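Local coordinates for protein monoglyceride lipase (Saccharomyces cerevisiae, PDB 4ZWN) that hydrolyses monoacylglycerols to free fatty acids and glycerol, with a strong preference for monounsaturated acyl chains, and takes part in fatty acid ethyl ester breakdown, at residues Ala218-Gly221 and Met225-Pro228; Phe70-Lys75 and Arg301-Ser306; Lys208-Asp213 and Asp272-Pro277; Asp95-Gly98 and Thr102-Gly105. The protein carries 2 engineered substitutions. All blocks are in the same frame, centred on the assembly; numbering follows the deposited sequence.

How the contacts relate
From the N terminus, residues 70-75, after strand 62-67, open the longest loop, which contact 2 closes at 301-306, after strand 292-297. Contact 4 lies inside it and closes a short loop at the end of strand 89-94. Residues 208-213 then open contact 3, closed at 272-277 beyond strand 264-269, and within that span contact 1 folds the end of helix 214-222 against the segment that follows it. Contact 1 is nested in contact 3 and contact 3 in contact 2; contact 4 precedes 1 and 3 in series, and none cross. Contacts 2 and 3 join core loops carrying inferred active-site residues to each other and to helix 207-210, while Tyr-73 links contact 2 to contacts 1 and 4.

Contact 1 of 4, residues Ala218-Gly221 and Met225-Pro228; sequences AFLG and MSVP
Leu-220, near the end of helix 214-222, presses its CD1 methyl on the hydroxyl of Ser-226, where the chain folds back from that helix. Both segments belong to the cap that alpha/beta hydrolases insert between core strands, here between strands 165-169 and 264-269. The tight half is buried. CG of Leu-220 stands opposite the backbone N (chi1 -164°), and the fork divides its methyls: CD1 lies 3.5 Å from Ser-226 OG, whereas CD2 goes to Ile-210 CD1 at 3.6 Å, with Leu-207 and Leu-307 also touching the side chain. Ser-226 CB points at the helix and rests 3.7 Å from Leu-220 O. The hydroxyl met by the leucine methyl is not left without a polar mate, for Ser-226 OG is hydrogen-bonded to Asp-223 OD2, the same carboxylate oxygen that engages Tyr-73 OH.

The other half is looser and faces solvent. Gly-221 and Val-227 are exposed there, and a single valine methyl lies against backbone oxygens. Farther on, a cis peptide leads into Pro-228, whose carbonyl is bonded to Lys-108 NZ. Val-227 CG2 faces the last two carbonyl oxygens of 218-221 together, 3.7 Å from Leu-220 O and 3.8 Å from Gly-221 O.

Contact 2 of 4, residues Phe70-Lys75 and Arg301-Ser306; sequences FGEYTK and RHSIFS
Glu-72 faces Ser-303 and Ser-306 across two water molecules, beside the inferred catalytic triad of this alpha/beta hydrolase. Its OE2 is 4.2 Å from Ser-303 OG and 4.2 Å from Ser-306 OG, too far for direct bonding, and one water fills each interval. The first water donates to Glu-72 OE2 at 2.9 Å and accepts from Ser-306 OG, 2.8 Å away. The second donates to Glu-72 OE2 at 2.6 Å and joins Ser-303 OG at 2.8 Å. One carboxylate oxygen therefore takes both waters and couples two serines of the histidine loop.

The glutamate reaches them by an extended chain: CG lies opposite the carbonyl carbon (chi1 -68°) and CD continues straight on. Its other oxygen, OE1, is bonded to Gly-69 N and weakly to Gln-77 NE2, which should limit rotation of the carboxylate. Ser-306 tucks OG between its own N and carbonyl carbon (chi1 61°), and Ser-303, at the centre of an inverse gamma turn, is hydrogen-bonded through its backbone to Ile-210. His-143, next to the likely nucleophile Ser-144, touches the side chains of both Glu-72 and Ser-303.

Residues 70-75 follow strand 62-67, in the loop that commonly contributes to the oxyanion hole in this fold. Glu-72 OE2 lies 6.3 Å from NE2 of His-302, the probable triad histidine, without contact between the two groups.

Contact 3 of 4, residues Lys208-Asp213 and Asp272-Pro277; sequences KGITSD and DTINDP
Ile-274 lays its CD1 methyl on the peptide that leaves Gly-209, 3.6 Å from the carbonyl carbon of Gly-209, and on Ile-210, where CD1 meets CG1 at 3.7 Å. The two isoleucine chains cross obliquely. In Ile-274, CG1 sits opposite the carbonyl carbon (chi1 -63°) and CD1 extends the chain, which carries the methyl out to the end of helix 207-210. The missing side chain at Gly-209 makes this approach possible, since a beta carbon there would point at Ile-274 CG1 and crowd it. Thr-273 adds its OG1, 4.1 Å from Gly-209 CA.

Behind this apolar contact, the carboxylate of Asp-272 holds its own loop. CG stands opposite the backbone N (chi1 -168°), and OD1 takes two amides: Ile-274 N at 2.8 Å, nearly in line with the C-O bond, in an Asx turn, and Asn-275 N at 3.0 Å, from 52° above the carboxylate plane. OD2 is hydrogen-bonded to His-302 ND1, consistent with the inferred charge relay, and Asn-275 ND2 is bonded to Ser-144 OG. Cutting Ile-274 back to an alanine is likely to open a gap over the Gly-209 peptide and deprive Ile-210 CG1 of this apolar neighbour.

Past the helix end, Thr-211 OG1 accepts from Asp-213 N in an ST turn, ahead of helix 214-222, and is also bonded to Leu-307 O. The contact thus joins short helix 207-210 of the cap to the loop between strand 264-269 and helix 277-286, with helix 177-182 touching Thr-273 and Ile-274.

Contact 4 of 4, residues Asp95-Gly98 and Thr102-Gly105; sequences DQRG and TSPG
Thr-102 lies over the backbone of Asp-95 and Gln-96, its CB 3.3 Å from Asp-95 O and 3.7 Å from Gln-96 O. Its OG1, set opposite the carbonyl carbon (chi1 -64°), donates to Asp-95 O; the modelled separation of 2.5 Å is doubtfully short. The same OG1 is also hydrogen-bonded to Gly-47 N, which links the loop to strand 44-51. Next along, Ser-103 turns OG to the amide of Gly-98 and accepts from Gly-98 N at 2.9 Å, with an N-H...O angle of 161°. The aliphatic part of Arg-97 skirts this hydroxyl, CG 4.1 Å from Ser-103 OG, before the chain bends and carries its guanidinium to a salt bridge with Asp-119. With an alanine in place of Ser-103, Gly-98 N would probably lose this acceptor, leaving the backbone at Gly-98 less firmly held.

The carboxylate of Asp-95 ties the loop within and without: OD2 is bonded to Val-101 N and OD1 weakly to Thr-74 N. Gly-98, at a positive phi of 102°, takes a backbone shape that suits glycine. Asp-Gln-Arg-Gly opens a stretch that fits the Asp-x-Arg-Gly-x-Gly loop that commonly follows this core strand, here 89-94, in alpha/beta hydrolases.

Contact 1 of 4, residues Ala218-Gly221 and Met225-Pro228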
# COMPACT_ATOMS: atom_id res chain seq x y z
N ALA A 218 -15.32 3.91 13.63
CA ALA A 218 -16.50 4.74 13.44
C ALA A 218 -16.35 5.65 12.23
O ALA A 218 -17.30 5.83 11.45
CB ALA A 218 -16.77 5.57 14.69
N PHE A 219 -15.17 6.22 12.07
CA PHE A 219 -14.87 7.07 10.92
C PHE A 219 -14.99 6.31 9.60
O PHE A 219 -15.63 6.77 8.66
CB PHE A 219 -13.47 7.68 11.04
CG PHE A 219 -12.87 8.07 9.72
CD1 PHE A 219 -13.27 9.23 9.08
CD2 PHE A 219 -11.89 7.28 9.13
CE1 PHE A 219 -12.71 9.60 7.87
CE2 PHE A 219 -11.34 7.65 7.92
CZ PHE A 219 -11.74 8.80 7.29
N LEU A 220 -14.35 5.14 9.55
CA LEU A 220 -14.29 4.35 8.33
C LEU A 220 -15.68 3.89 7.89
O LEU A 220 -16.01 3.92 6.71
CB LEU A 220 -13.37 3.14 8.53
CG LEU A 220 -12.90 2.44 7.26
CD1 LEU A 220 -12.09 3.38 6.39
CD2 LEU A 220 -12.10 1.20 7.61
N GLY A 221 -16.48 3.46 8.86
CA GLY A 221 -17.83 2.98 8.58
C GLY A 221 -18.78 4.08 8.14
O GLY A 221 -19.80 3.81 7.51
N MET A 225 -16.40 8.22 1.27
CA MET A 225 -15.39 7.83 0.30
C MET A 225 -14.95 6.38 0.48
O MET A 225 -14.22 5.84 -0.34
CB MET A 225 -14.18 8.76 0.38
CG MET A 225 -14.37 10.14 -0.23
SD MET A 225 -14.36 10.10 -2.04
CE MET A 225 -12.79 9.28 -2.35
N SER A 226 -15.38 5.76 1.57
CA SER A 226 -15.01 4.38 1.87
C SER A 226 -16.17 3.42 1.60
O SER A 226 -15.96 2.28 1.20
CB SER A 226 -14.55 4.25 3.33
OG SER A 226 -13.41 5.05 3.57
N VAL A 227 -17.38 3.90 1.84
CA VAL A 227 -18.58 3.09 1.63
C VAL A 227 -19.48 3.78 0.61
O VAL A 227 -19.68 4.99 0.68
CB VAL A 227 -19.36 2.89 2.95
CG1 VAL A 227 -20.30 1.69 2.86
CG2 VAL A 227 -18.40 2.71 4.12
N PRO A 228 -20.00 3.02 -0.37
CA PRO A 228 -19.76 1.60 -0.60
C PRO A 228 -18.46 1.33 -1.35
O PRO A 228 -17.91 2.23 -1.99
CB PRO A 228 -20.97 1.17 -1.43
CG PRO A 228 -21.32 2.39 -2.19
CD PRO A 228 -21.03 3.55 -1.28

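Contact 2 of 4, residues Phe70-Lys75 and Arg301-Ser306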
# COMPACT_ATOMS: atom_id res chain seq x y z
N PHE A 70 -6.83 -1.82 -1.43
CA PHE A 70 -8.19 -1.87 -1.94
C PHE A 70 -9.14 -1.14 -0.99
O PHE A 70 -9.12 -1.38 0.22
CB PHE A 70 -8.63 -3.32 -2.14
CG PHE A 70 -10.02 -3.46 -2.71
CD1 PHE A 70 -10.32 -2.98 -3.97
CD2 PHE A 70 -11.02 -4.10 -1.99
CE1 PHE A 70 -11.59 -3.11 -4.50
CE2 PHE A 70 -12.29 -4.25 -2.51
CZ PHE A 70 -12.58 -3.75 -3.77
N GLY A 71 -9.94 -0.23 -1.54
CA GLY A 71 -10.89 0.52 -0.74
C GLY A 71 -10.34 1.78 -0.11
O GLY A 71 -11.08 2.57 0.48
N GLU A 72 -9.03 1.98 -0.22
CA GLU A 72 -8.37 3.13 0.37
C GLU A 72 -8.23 4.28 -0.63
O GLU A 72 -8.55 4.14 -1.81
CB GLU A 72 -7.00 2.75 0.92
CG GLU A 72 -7.05 1.82 2.13
CD GLU A 72 -5.68 1.59 2.73
OE1 GLU A 72 -4.67 1.87 2.04
OE2 GLU A 72 -5.60 1.13 3.89
N TYR A 73 -7.75 5.42 -0.13
CA TYR A 73 -7.51 6.60 -0.96
C TYR A 73 -6.61 7.57 -0.18
O TYR A 73 -6.11 7.22 0.89
CB TYR A 73 -8.83 7.27 -1.37
CG TYR A 73 -9.67 7.79 -0.22
CD1 TYR A 73 -10.31 6.91 0.64
CD2 TYR A 73 -9.83 9.15 -0.01
CE1 TYR A 73 -11.07 7.37 1.69
CE2 TYR A 73 -10.60 9.62 1.04
CZ TYR A 73 -11.21 8.73 1.89
OH TYR A 73 -11.97 9.18 2.94
N THR A 74 -6.41 8.77 -0.71
CA THR A 74 -5.44 9.73 -0.16
C THR A 74 -5.58 9.98 1.35
O THR A 74 -4.58 9.91 2.07
CB THR A 74 -5.53 11.09 -0.87
OG1 THR A 74 -6.87 11.60 -0.76
CG2 THR A 74 -5.17 10.95 -2.34
N LYS A 75 -6.79 10.26 1.81
CA LYS A 75 -7.03 10.61 3.22
C LYS A 75 -6.56 9.52 4.18
O LYS A 75 -6.11 9.82 5.29
CB LYS A 75 -8.51 10.91 3.46
CG LYS A 75 -8.87 11.22 4.91
CD LYS A 75 -10.35 11.51 5.08
CE LYS A 75 -10.69 12.95 4.71
NZ LYS A 75 -10.02 13.91 5.62
N ARG A 301 -3.39 -5.17 14.20
CA ARG A 301 -4.30 -5.79 13.30
C ARG A 301 -3.92 -5.37 11.91
O ARG A 301 -2.79 -5.11 11.65
CB ARG A 301 -5.72 -5.38 13.63
CG ARG A 301 -6.22 -6.05 14.87
CD ARG A 301 -7.69 -5.90 15.10
NE ARG A 301 -8.07 -6.48 16.37
CZ ARG A 301 -9.25 -6.36 16.97
NH1 ARG A 301 -10.22 -5.66 16.46
NH2 ARG A 301 -9.44 -6.93 18.12
N HIS A 302 -4.87 -5.33 11.01
CA HIS A 302 -4.56 -4.98 9.62
C HIS A 302 -3.97 -3.64 9.17
O HIS A 302 -2.88 -3.60 8.61
CB HIS A 302 -5.83 -5.21 8.81
CG HIS A 302 -5.60 -5.26 7.33
ND1 HIS A 302 -4.64 -6.06 6.76
CD2 HIS A 302 -6.20 -4.61 6.31
CE1 HIS A 302 -4.66 -5.91 5.44
NE2 HIS A 302 -5.60 -5.03 5.15
N SER A 303 -4.69 -2.55 9.42
CA SER A 303 -4.28 -1.23 8.94
C SER A 303 -3.39 -0.56 9.99
O SER A 303 -3.83 0.38 10.65
CB SER A 303 -5.48 -0.34 8.62
OG SER A 303 -6.25 -0.87 7.56
N ILE A 304 -2.16 -1.02 10.11
CA ILE A 304 -1.26 -0.57 11.17
C ILE A 304 -0.68 0.82 10.92
O ILE A 304 -0.27 1.51 11.86
CB ILE A 304 -0.10 -1.56 11.38
CG1 ILE A 304 0.67 -1.76 10.07
CG2 ILE A 304 -0.63 -2.89 11.90
CD1 ILE A 304 1.86 -2.70 10.20
N PHE A 305 -0.64 1.24 9.66
CA PHE A 305 -0.04 2.51 9.29
C PHE A 305 -1.06 3.64 9.14
O PHE A 305 -0.69 4.77 8.83
CB PHE A 305 0.73 2.38 7.97
CG PHE A 305 2.15 1.93 8.13
CD1 PHE A 305 3.12 2.82 8.56
CD2 PHE A 305 2.52 0.63 7.84
CE1 PHE A 305 4.43 2.42 8.70
CE2 PHE A 305 3.83 0.22 7.98
CZ PHE A 305 4.79 1.12 8.41
N SER A 306 -2.34 3.34 9.33
CA SER A 306 -3.36 4.32 9.01
C SER A 306 -4.50 4.39 10.02
O SER A 306 -4.89 5.48 10.45
CB SER A 306 -3.93 4.03 7.62
OG SER A 306 -4.53 2.75 7.57
O HOH W 1 -3.18 1.78 5.34
O HOH W 2 -7.48 -0.10 5.11

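Contact 3 of 4, residues Lys208-Asp213 and Asp272-Pro277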
# COMPACT_ATOMS: atom_id res chain seq x y z
N LYS A 208 -13.74 -4.69 12.35
CA LYS A 208 -13.04 -5.31 13.47
C LYS A 208 -11.72 -5.93 13.02
O LYS A 208 -10.76 -5.98 13.79
CB LYS A 208 -13.93 -6.36 14.13
CG LYS A 208 -14.90 -5.78 15.15
CD LYS A 208 -15.83 -6.84 15.73
CE LYS A 208 -16.42 -6.40 17.06
NZ LYS A 208 -16.99 -5.02 17.00
N GLY A 209 -11.68 -6.40 11.78
CA GLY A 209 -10.46 -6.98 11.24
C GLY A 209 -9.47 -5.92 10.80
O GLY A 209 -8.26 -6.13 10.84
N ILE A 210 -10.00 -4.78 10.37
CA ILE A 210 -9.16 -3.70 9.86
C ILE A 210 -8.37 -3.03 10.97
O ILE A 210 -7.16 -2.82 10.85
CB ILE A 210 -10.01 -2.66 9.11
CG1 ILE A 210 -10.49 -3.23 7.77
CG2 ILE A 210 -9.21 -1.38 8.87
CD1 ILE A 210 -11.41 -2.33 7.00
N THR A 211 -9.04 -2.69 12.07
CA THR A 211 -8.39 -2.02 13.19
C THR A 211 -8.99 -2.38 14.54
O THR A 211 -10.15 -2.80 14.63
CB THR A 211 -8.45 -0.49 13.02
OG1 THR A 211 -7.79 0.13 14.13
CG2 THR A 211 -9.89 -0.02 12.97
N SER A 212 -8.20 -2.19 15.60
CA SER A 212 -8.67 -2.43 16.95
C SER A 212 -9.22 -1.16 17.59
O SER A 212 -9.92 -1.22 18.61
CB SER A 212 -7.53 -2.99 17.81
OG SER A 212 -6.51 -2.03 18.00
N ASP A 213 -8.90 -0.01 17.00
CA ASP A 213 -9.36 1.28 17.52
C ASP A 213 -10.76 1.61 17.01
O ASP A 213 -10.99 1.72 15.81
CB ASP A 213 -8.39 2.40 17.15
CG ASP A 213 -8.67 3.69 17.90
OD1 ASP A 213 -9.29 3.62 18.99
OD2 ASP A 213 -8.27 4.77 17.42
N ASP A 272 -3.47 -9.70 12.61
CA ASP A 272 -4.11 -9.46 11.32
C ASP A 272 -4.88 -10.70 10.88
O ASP A 272 -4.30 -11.76 10.63
CB ASP A 272 -3.06 -9.08 10.28
CG ASP A 272 -3.67 -8.53 9.00
OD1 ASP A 272 -4.86 -8.80 8.72
OD2 ASP A 272 -2.95 -7.84 8.25
N THR A 273 -6.20 -10.58 10.80
CA THR A 273 -7.05 -11.69 10.39
C THR A 273 -7.63 -11.45 9.00
O THR A 273 -8.55 -12.14 8.57
CB THR A 273 -8.19 -11.93 11.38
OG1 THR A 273 -8.91 -10.71 11.59
CG2 THR A 273 -7.64 -12.42 12.71
N ILE A 274 -7.08 -10.45 8.31
CA ILE A 274 -7.46 -10.17 6.93
C ILE A 274 -6.42 -10.77 5.99
O ILE A 274 -6.74 -11.64 5.18
CB ILE A 274 -7.61 -8.66 6.68
CG1 ILE A 274 -8.74 -8.10 7.55
CG2 ILE A 274 -7.89 -8.39 5.21
CD1 ILE A 274 -8.99 -6.62 7.35
N ASN A 275 -5.18 -10.32 6.12
CA ASN A 275 -4.06 -10.92 5.39
C ASN A 275 -3.19 -11.74 6.34
O ASN A 275 -2.70 -11.22 7.34
CB ASN A 275 -3.22 -9.84 4.70
CG ASN A 275 -3.98 -9.12 3.61
OD1 ASN A 275 -5.02 -9.59 3.14
ND2 ASN A 275 -3.46 -7.97 3.18
N ASP A 276 -3.00 -13.01 6.02
CA ASP A 276 -2.26 -13.92 6.89
C ASP A 276 -0.79 -13.53 7.01
O ASP A 276 -0.11 -13.34 6.00
CB ASP A 276 -2.38 -15.36 6.39
CG ASP A 276 -2.17 -16.38 7.49
OD1 ASP A 276 -1.26 -16.20 8.32
OD2 ASP A 276 -2.94 -17.36 7.53
N PRO A 277 -0.30 -13.40 8.25
CA PRO A 277 1.13 -13.17 8.51
C PRO A 277 2.02 -14.26 7.91
O PRO A 277 3.21 -14.02 7.69
CB PRO A 277 1.21 -13.18 10.04
CG PRO A 277 -0.14 -12.74 10.48
CD PRO A 277 -1.10 -13.33 9.49

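Contact 4 of 4, residues Asp95-Gly98 and Thr102-Gly105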
# COMPACT_ATOMS: atom_id res chain seq x y z
N ASP A 95 -4.60 8.12 -6.05
CA ASP A 95 -5.72 7.19 -6.11
C ASP A 95 -5.58 6.37 -7.39
O ASP A 95 -5.60 6.92 -8.49
CB ASP A 95 -7.06 7.93 -6.07
CG ASP A 95 -7.34 8.58 -4.72
OD1 ASP A 95 -6.59 8.31 -3.75
OD2 ASP A 95 -8.31 9.36 -4.63
N GLN A 96 -5.41 5.06 -7.24
CA GLN A 96 -5.16 4.19 -8.39
C GLN A 96 -6.42 4.02 -9.23
O GLN A 96 -7.53 4.31 -8.77
CB GLN A 96 -4.66 2.82 -7.93
CG GLN A 96 -3.41 2.87 -7.06
CD GLN A 96 -3.04 1.49 -6.53
OE1 GLN A 96 -2.70 0.59 -7.30
NE2 GLN A 96 -3.10 1.33 -5.22
N ARG A 97 -6.24 3.55 -10.46
CA ARG A 97 -7.35 3.26 -11.35
C ARG A 97 -8.30 2.26 -10.70
O ARG A 97 -7.88 1.17 -10.31
CB ARG A 97 -6.84 2.74 -12.69
CG ARG A 97 -7.92 2.61 -13.77
CD ARG A 97 -7.34 2.00 -15.04
NE ARG A 97 -6.17 2.75 -15.51
CZ ARG A 97 -6.20 3.64 -16.50
NH1 ARG A 97 -7.34 3.90 -17.13
NH2 ARG A 97 -5.09 4.27 -16.86
N GLY A 98 -9.56 2.64 -10.58
CA GLY A 98 -10.56 1.78 -9.96
C GLY A 98 -10.88 2.21 -8.54
O GLY A 98 -11.77 1.65 -7.90
N THR A 102 -10.12 8.99 -8.64
CA THR A 102 -9.65 8.66 -9.98
C THR A 102 -10.74 7.97 -10.80
O THR A 102 -10.92 8.25 -11.98
CB THR A 102 -8.40 7.75 -9.94
OG1 THR A 102 -7.32 8.46 -9.32
CG2 THR A 102 -7.98 7.33 -11.34
N SER A 103 -11.46 7.06 -10.15
CA SER A 103 -12.48 6.28 -10.83
C SER A 103 -13.78 6.20 -10.04
O SER A 103 -14.04 5.21 -9.35
CB SER A 103 -11.96 4.87 -11.11
OG SER A 103 -10.78 4.91 -11.90
N PRO A 104 -14.61 7.25 -10.14
CA PRO A 104 -15.92 7.27 -9.47
C PRO A 104 -17.04 6.65 -10.30
O PRO A 104 -16.94 6.57 -11.53
CB PRO A 104 -16.16 8.77 -9.26
CG PRO A 104 -15.50 9.40 -10.44
CD PRO A 104 -14.30 8.54 -10.77
N GLY A 105 -18.10 6.21 -9.63
CA GLY A 105 -19.28 5.70 -10.29
C GLY A 105 -19.06 4.41 -11.06
O GLY A 105 -18.77 3.37 -10.47